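Local coordinates for aldehyde dehydrogenase family protein (PDB 5IUV), which probably oxidises indole-3-acetaldehyde to the auxin indole-3-acetic acid with NAD+ as cofactor, and belongs to the aldehyde dehydrogenase family, at residues 39-44 / 105-110; 431-436 / 451-456. All blocks are in the same frame, centred on the assembly; numbering follows the deposited sequence.

Contact 1: 39-44 / 105-110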
ATOM      1  N   CYS A  39      11.270  45.950  -5.985  1.00 16.16           N
ATOM      2  CA  CYS A  39      10.033  45.215  -5.785  1.00 15.52           C
ATOM      3  C   CYS A  39       8.879  46.213  -5.735  1.00 16.96           C
ATOM      4  O   CYS A  39       8.714  46.931  -4.747  1.00 15.83           O
ATOM      5  CB  CYS A  39      10.093  44.381  -4.498  1.00 12.34           C
ATOM      6  SG  CYS A  39       8.674  43.288  -4.216  1.00 14.94           S
ATOM      7  N   ILE A  40       8.090  46.246  -6.806  1.00 19.14           N
ATOM      8  CA  ILE A  40       7.012  47.223  -6.977  1.00 20.75           C
ATOM      9  C   ILE A  40       5.633  46.607  -6.743  1.00 17.63           C
ATOM     10  O   ILE A  40       5.332  45.541  -7.269  1.00 18.47           O
ATOM     11  CB  ILE A  40       7.049  47.836  -8.398  1.00 23.64           C
ATOM     12  CG1 ILE A  40       8.390  48.526  -8.649  1.00 27.08           C
ATOM     13  CG2 ILE A  40       5.896  48.808  -8.600  1.00 25.16           C
ATOM     14  CD1 ILE A  40       8.681  49.649  -7.683  1.00 29.18           C
ATOM     15  N   SER A  41       4.794  47.282  -5.960  1.00 17.50           N
ATOM     16  CA  SER A  41       3.448  46.788  -5.678  1.00 18.02           C
ATOM     17  C   SER A  41       2.451  47.120  -6.782  1.00 17.91           C
ATOM     18  O   SER A  41       2.350  48.269  -7.195  1.00 19.29           O
ATOM     19  CB  SER A  41       2.933  47.366  -4.363  1.00 18.73           C
ATOM     20  OG  SER A  41       1.620  46.912  -4.107  1.00 18.38           O
ATOM     21  N   PRO A  42       1.693  46.119  -7.246  1.00 16.49           N
ATOM     22  CA  PRO A  42       0.646  46.390  -8.242  1.00 19.76           C
ATOM     23  C   PRO A  42      -0.622  46.998  -7.635  1.00 23.25           C
ATOM     24  O   PRO A  42      -1.555  47.334  -8.369  1.00 25.27           O
ATOM     25  CB  PRO A  42       0.358  45.011  -8.832  1.00 18.56           C
ATOM     26  CG  PRO A  42       0.713  44.055  -7.727  1.00 17.86           C
ATOM     27  CD  PRO A  42       1.892  44.675  -7.028  1.00 15.05           C
ATOM     28  N   VAL A  43      -0.652  47.134  -6.314  1.00 22.30           N
ATOM     29  CA  VAL A  43      -1.764  47.790  -5.638  1.00 23.65           C
ATOM     30  C   VAL A  43      -1.875  49.243  -6.096  1.00 27.16           C
ATOM     31  O   VAL A  43      -2.951  49.704  -6.486  1.00 28.92           O
ATOM     32  CB  VAL A  43      -1.606  47.732  -4.102  1.00 21.71           C
ATOM     33  CG1 VAL A  43      -2.609  48.643  -3.426  1.00 25.09           C
ATOM     34  CG2 VAL A  43      -1.759  46.297  -3.606  1.00 16.27           C
ATOM     35  N   ASP A  44      -0.753  49.956  -6.074  1.00 27.06           N
ATOM     36  CA  ASP A  44      -0.745  51.353  -6.489  1.00 30.53           C
ATOM     37  C   ASP A  44       0.606  51.805  -7.045  1.00 31.59           C
ATOM     38  O   ASP A  44       0.789  52.981  -7.367  1.00 32.19           O
ATOM     39  CB  ASP A  44      -1.143  52.249  -5.317  1.00 32.19           C
ATOM     40  CG  ASP A  44      -0.289  52.015  -4.090  1.00 33.82           C
ATOM     41  OD1 ASP A  44       0.709  51.270  -4.181  1.00 34.34           O
ATOM     42  OD2 ASP A  44      -0.612  52.585  -3.028  1.00 35.95           O
ATOM     43  N   GLU A 105       1.992  39.228   0.735  1.00 11.94           N
ATOM     44  CA  GLU A 105       1.534  38.589  -0.493  1.00 12.80           C
ATOM     45  C   GLU A 105       0.663  39.536  -1.308  1.00 14.04           C
ATOM     46  O   GLU A 105       0.852  39.704  -2.521  1.00 12.75           O
ATOM     47  CB  GLU A 105       0.757  37.313  -0.166  1.00 17.00           C
ATOM     48  CG  GLU A 105       0.756  36.285  -1.274  1.00 22.55           C
ATOM     49  CD  GLU A 105       1.994  35.408  -1.237  1.00 28.59           C
ATOM     50  OE1 GLU A 105       3.118  35.954  -1.308  1.00 29.51           O
ATOM     51  OE2 GLU A 105       1.841  34.169  -1.139  1.00 29.67           O
ATOM     52  N   THR A 106      -0.287  40.170  -0.628  1.00 12.81           N
ATOM     53  CA  THR A 106      -1.184  41.112  -1.277  1.00 12.92           C
ATOM     54  C   THR A 106      -0.430  42.306  -1.863  1.00 10.01           C
ATOM     55  O   THR A 106      -0.662  42.687  -3.007  1.00 12.38           O
ATOM     56  CB  THR A 106      -2.263  41.602  -0.293  1.00 12.53           C
ATOM     57  OG1 THR A 106      -3.218  40.551  -0.101  1.00 13.70           O
ATOM     58  CG2 THR A 106      -2.983  42.847  -0.827  1.00 13.22           C
ATOM     59  N   LEU A 107       0.474  42.892  -1.086  1.00  9.99           N
ATOM     60  CA  LEU A 107       1.271  44.017  -1.572  1.00 11.55           C
ATOM     61  C   LEU A 107       2.191  43.604  -2.719  1.00 10.77           C
ATOM     62  O   LEU A 107       2.394  44.363  -3.666  1.00 12.42           O
ATOM     63  CB  LEU A 107       2.098  44.623  -0.432  1.00 10.29           C
ATOM     64  CG  LEU A 107       1.294  45.312   0.673  1.00 10.49           C
ATOM     65  CD1 LEU A 107       2.201  45.703   1.828  1.00 10.79           C
ATOM     66  CD2 LEU A 107       0.562  46.530   0.105  1.00 11.10           C
ATOM     67  N   ASP A 108       2.735  42.397  -2.635  1.00  9.89           N
ATOM     68  CA  ASP A 108       3.738  41.937  -3.596  1.00 14.03           C
ATOM     69  C   ASP A 108       3.142  41.674  -4.978  1.00 13.06           C
ATOM     70  O   ASP A 108       3.693  42.103  -5.991  1.00 13.31           O
ATOM     71  CB  ASP A 108       4.413  40.669  -3.070  1.00 13.08           C
ATOM     72  CG  ASP A 108       5.802  40.465  -3.619  1.00 16.48           C
ATOM     73  OD1 ASP A 108       6.225  41.211  -4.537  1.00 15.98           O
ATOM     74  OD2 ASP A 108       6.464  39.524  -3.132  1.00 15.77           O
ATOM     75  N   MET A 109       2.018  40.965  -5.032  1.00 13.46           N
ATOM     76  CA  MET A 109       1.495  40.560  -6.334  1.00 11.51           C
ATOM     77  C   MET A 109       0.007  40.850  -6.548  1.00 11.32           C
ATOM     78  O   MET A 109      -0.556  40.469  -7.571  1.00 13.74           O
ATOM     79  CB  MET A 109       1.793  39.070  -6.568  1.00 11.94           C
ATOM     80  CG  MET A 109       1.414  38.142  -5.417  1.00  9.63           C
ATOM     81  SD  MET A 109      -0.363  37.900  -5.283  1.00 14.97           S
ATOM     82  CE  MET A 109      -0.746  37.230  -6.905  1.00 10.13           C
ATOM     83  N   GLY A 110      -0.628  41.510  -5.583  1.00 11.12           N
ATOM     84  CA  GLY A 110      -1.911  42.141  -5.834  1.00 11.65           C
ATOM     85  C   GLY A 110      -3.204  41.407  -5.532  1.00 12.44           C
ATOM     86  O   GLY A 110      -4.273  41.946  -5.800  1.00 13.07           O
TER
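The ring of P42 sits over one face of the peptide that joins M109 to G110. P42 CG stands above that plane, 3.5 Å from M109 C. One peptide earlier, P42 CD lies 3.3 Å from D108 O. The carboxylate of D108 meets C39: C39 SG is 3.2 Å from D108 OD1 and well above the carboxylate plane. The D108 side chain swings back toward C39 because CG is anti to its backbone N (chi1 -154°). Its other oxygen, OD2, accepts a hydrogen bond from the backbone N of L198, which helps hold the carboxylate in place. S41 forms the polar link. S41 OG donates to L107 O at 2.7 Å, in the carbonyl plane and on a lone pair, with a C=O...donor angle of 131°. The same OG accepts from V43 N at 3.2 Å, closing an ST turn. V43 CG2 adds an apolar touch to L107 CD2. G110, just after the helix, has left helical angles with positive phi. G110 N still bonds to T106 O (2.8 Å). The connection after strand 36-40 thus meets the last turn of the helix. The carbonyls there form the partially negative helix end. The S41 hydroxyl probably offsets some of that charge at L107 O, while the P42 ring covers one face of the M109-G110 peptide.

Contact 2: 431-436 / 451-456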
ATOM      1  N   ALA A 431      -9.991  19.373 -15.305  1.00  7.16           N
ATOM      2  CA  ALA A 431     -11.239  19.426 -16.053  1.00  8.40           C
ATOM      3  C   ALA A 431     -12.380  19.247 -15.058  1.00  9.48           C
ATOM      4  O   ALA A 431     -12.159  18.751 -13.955  1.00 10.80           O
ATOM      5  CB  ALA A 431     -11.276  18.347 -17.130  1.00  7.24           C
ATOM      6  N   ALA A 432     -13.589  19.655 -15.427  1.00  8.88           N
ATOM      7  CA  ALA A 432     -14.744  19.376 -14.572  1.00  9.71           C
ATOM      8  C   ALA A 432     -15.956  18.897 -15.365  1.00 10.59           C
ATOM      9  O   ALA A 432     -16.117  19.223 -16.544  1.00 10.91           O
ATOM     10  CB  ALA A 432     -15.112  20.601 -13.751  1.00  8.57           C
ATOM     11  N   VAL A 433     -16.801  18.116 -14.699  1.00 12.39           N
ATOM     12  CA  VAL A 433     -17.997  17.546 -15.312  1.00 13.57           C
ATOM     13  C   VAL A 433     -19.191  17.754 -14.403  1.00 12.64           C
ATOM     14  O   VAL A 433     -19.119  17.450 -13.217  1.00 13.48           O
ATOM     15  CB  VAL A 433     -17.847  16.034 -15.579  1.00 14.99           C
ATOM     16  CG1 VAL A 433     -19.078  15.506 -16.300  1.00 17.99           C
ATOM     17  CG2 VAL A 433     -16.606  15.759 -16.387  1.00 17.61           C
ATOM     18  N   TRP A 434     -20.287  18.262 -14.955  1.00  8.63           N
ATOM     19  CA  TRP A 434     -21.492  18.479 -14.171  1.00  8.92           C
ATOM     20  C   TRP A 434     -22.627  17.648 -14.745  1.00 10.38           C
ATOM     21  O   TRP A 434     -23.115  17.925 -15.843  1.00  9.48           O
ATOM     22  CB  TRP A 434     -21.875  19.966 -14.142  1.00  9.89           C
ATOM     23  CG  TRP A 434     -20.807  20.867 -13.570  1.00  9.68           C
ATOM     24  CD1 TRP A 434     -19.643  21.248 -14.176  1.00 11.77           C
ATOM     25  CD2 TRP A 434     -20.816  21.511 -12.286  1.00  8.90           C
ATOM     26  NE1 TRP A 434     -18.925  22.080 -13.346  1.00  9.53           N
ATOM     27  CE2 TRP A 434     -19.627  22.259 -12.182  1.00  9.52           C
ATOM     28  CE3 TRP A 434     -21.719  21.527 -11.215  1.00  8.59           C
ATOM     29  CZ2 TRP A 434     -19.314  23.016 -11.050  1.00  9.32           C
ATOM     30  CZ3 TRP A 434     -21.409  22.281 -10.092  1.00  9.33           C
ATOM     31  CH2 TRP A 434     -20.216  23.017 -10.022  1.00  9.57           C
ATOM     32  N   THR A 435     -23.033  16.622 -14.001  1.00  9.18           N
ATOM     33  CA  THR A 435     -24.133  15.749 -14.409  1.00 11.20           C
ATOM     34  C   THR A 435     -24.641  14.942 -13.221  1.00  9.79           C
ATOM     35  O   THR A 435     -23.868  14.570 -12.344  1.00  8.91           O
ATOM     36  CB  THR A 435     -23.723  14.773 -15.542  1.00 15.35           C
ATOM     37  OG1 THR A 435     -24.785  13.841 -15.775  1.00 13.20           O
ATOM     38  CG2 THR A 435     -22.471  13.999 -15.170  1.00 14.94           C
ATOM     39  N   ALA A 436     -25.941  14.673 -13.198  1.00 10.51           N
ATOM     40  CA  ALA A 436     -26.538  13.891 -12.119  1.00 12.93           C
ATOM     41  C   ALA A 436     -26.540  12.401 -12.440  1.00 12.15           C
ATOM     42  O   ALA A 436     -26.913  11.581 -11.606  1.00 13.25           O
ATOM     43  CB  ALA A 436     -27.964  14.372 -11.841  1.00 12.78           C
ATOM     44  N   GLY A 451      -5.099  15.740 -14.959  1.00  7.39           N
ATOM     45  CA  GLY A 451      -4.613  15.271 -13.670  1.00  8.15           C
ATOM     46  C   GLY A 451      -5.637  15.373 -12.551  1.00  7.48           C
ATOM     47  O   GLY A 451      -5.621  14.580 -11.612  1.00  9.92           O
ATOM     48  N   SER A 452      -6.514  16.369 -12.640  1.00  8.03           N
ATOM     49  CA  SER A 452      -7.635  16.479 -11.715  1.00 10.13           C
ATOM     50  C   SER A 452      -8.938  16.540 -12.492  1.00  9.49           C
ATOM     51  O   SER A 452      -9.044  17.299 -13.446  1.00 10.97           O
ATOM     52  CB  SER A 452      -7.508  17.728 -10.834  1.00 10.65           C
ATOM     53  OG  SER A 452      -6.322  17.703 -10.064  1.00 13.10           O
ATOM     54  N   VAL A 453      -9.928  15.751 -12.085  1.00  8.41           N
ATOM     55  CA  VAL A 453     -11.257  15.854 -12.679  1.00  8.56           C
ATOM     56  C   VAL A 453     -12.264  16.077 -11.566  1.00  9.56           C
ATOM     57  O   VAL A 453     -12.375  15.265 -10.643  1.00  7.50           O
ATOM     58  CB  VAL A 453     -11.637  14.599 -13.498  1.00 10.16           C
ATOM     59  CG1 VAL A 453     -13.062  14.725 -14.019  1.00 11.73           C
ATOM     60  CG2 VAL A 453     -10.666  14.396 -14.656  1.00 11.32           C
ATOM     61  N   TRP A 454     -12.970  17.199 -11.636  1.00  8.08           N
ATOM     62  CA  TRP A 454     -13.914  17.561 -10.593  1.00  9.21           C
ATOM     63  C   TRP A 454     -15.338  17.322 -11.079  1.00 10.51           C
ATOM     64  O   TRP A 454     -15.713  17.737 -12.173  1.00 11.18           O
ATOM     65  CB  TRP A 454     -13.694  19.018 -10.160  1.00 10.86           C
ATOM     66  CG  TRP A 454     -12.306  19.226  -9.605  1.00 10.61           C
ATOM     67  CD1 TRP A 454     -11.706  18.486  -8.628  1.00 13.33           C
ATOM     68  CD2 TRP A 454     -11.342  20.212 -10.006  1.00 12.04           C
ATOM     69  NE1 TRP A 454     -10.434  18.952  -8.390  1.00 12.67           N
ATOM     70  CE2 TRP A 454     -10.188  20.012  -9.220  1.00 12.18           C
ATOM     71  CE3 TRP A 454     -11.346  21.250 -10.945  1.00 11.04           C
ATOM     72  CZ2 TRP A 454      -9.046  20.804  -9.346  1.00 11.85           C
ATOM     73  CZ3 TRP A 454     -10.205  22.043 -11.069  1.00 11.26           C
ATOM     74  CH2 TRP A 454      -9.077  21.818 -10.269  1.00 13.18           C
ATOM     75  N   VAL A 455     -16.128  16.622 -10.275  1.00 10.18           N
ATOM     76  CA  VAL A 455     -17.480  16.267 -10.690  1.00 11.15           C
ATOM     77  C   VAL A 455     -18.498  16.955  -9.796  1.00 10.19           C
ATOM     78  O   VAL A 455     -18.463  16.808  -8.573  1.00 10.03           O
ATOM     79  CB  VAL A 455     -17.713  14.738 -10.663  1.00  9.56           C
ATOM     80  CG1 VAL A 455     -19.149  14.399 -11.097  1.00  7.25           C
ATOM     81  CG2 VAL A 455     -16.695  14.034 -11.553  1.00  9.69           C
ATOM     82  N   ASN A 456     -19.381  17.720 -10.428  1.00  8.43           N
ATOM     83  CA  ASN A 456     -20.413  18.506  -9.750  1.00 11.74           C
ATOM     84  C   ASN A 456     -19.839  19.486  -8.733  1.00 11.13           C
ATOM     85  O   ASN A 456     -20.465  19.812  -7.725  1.00  9.98           O
ATOM     86  CB  ASN A 456     -21.438  17.572  -9.115  1.00  7.63           C
ATOM     87  CG  ASN A 456     -22.208  16.800 -10.159  1.00 11.81           C
ATOM     88  OD1 ASN A 456     -22.312  17.249 -11.301  1.00 11.78           O
ATOM     89  ND2 ASN A 456     -22.733  15.640  -9.792  1.00  9.76           N
TER
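N456 turns its amide back to T435 through a chi1 of -66°, with CG beside the backbone N and anti to the carbonyl carbon. W434 has nearly the same first torsion, chi1 -59°, and its indole lies with one face over the N456 backbone. W434 CZ3 is 3.5 Å from N456 C, near the rim of the ring. The N456 amide grips the T435 backbone twice. N456 OD1 accepts from T435 N at 2.9 Å, in its carbonyl plane and on a lone pair. N456 ND2 donates to T435 O at 3.0 Å, arriving above the plane of that carbonyl. The amide therefore prolongs the pairing past the end of strand 452-455. Before it, four backbone bonds join the parallel strands, including V433 N to W454 O (2.8 Å) and N456 N to V433 O (2.8 Å). V433 CG2 touches V453 CG1 on one face of the sheet, and A432 CB meets W454 CB on the other. N274 accepts from W434 NE1. Strands 430-434 and 452-455, joined by helix 438-447, form a beta-alpha-beta crossover at the end of this chain's own part of the catalytic-domain sheet. There a strand of the second subunit continues it in parallel, an extension characteristic of aldehyde dehydrogenase assemblies.

Overall arrangement
Both contacts are largely buried, but they hold different elements and do not touch; their nearest atoms are about 18 Å apart. Contact 1 joins the connection between strands 36-40 and 47-52, a two-stranded antiparallel sheet, to the end of a helix. It rests on one hydroxyl-to-carbonyl bond and on packing against backbone. Contact 2 joins neighbouring strands of a large mixed sheet, and regular backbone bonds dominate it. No other subunit touches contact 1, whereas two neighbouring subunits pack on contact 2. In contact 1, M109 is close to W167, which binds NADH. In contact 2, W454 lies near T303 and D459, which bind indoleacetate. The two thus approach the ligand sites from separate parts of the fold.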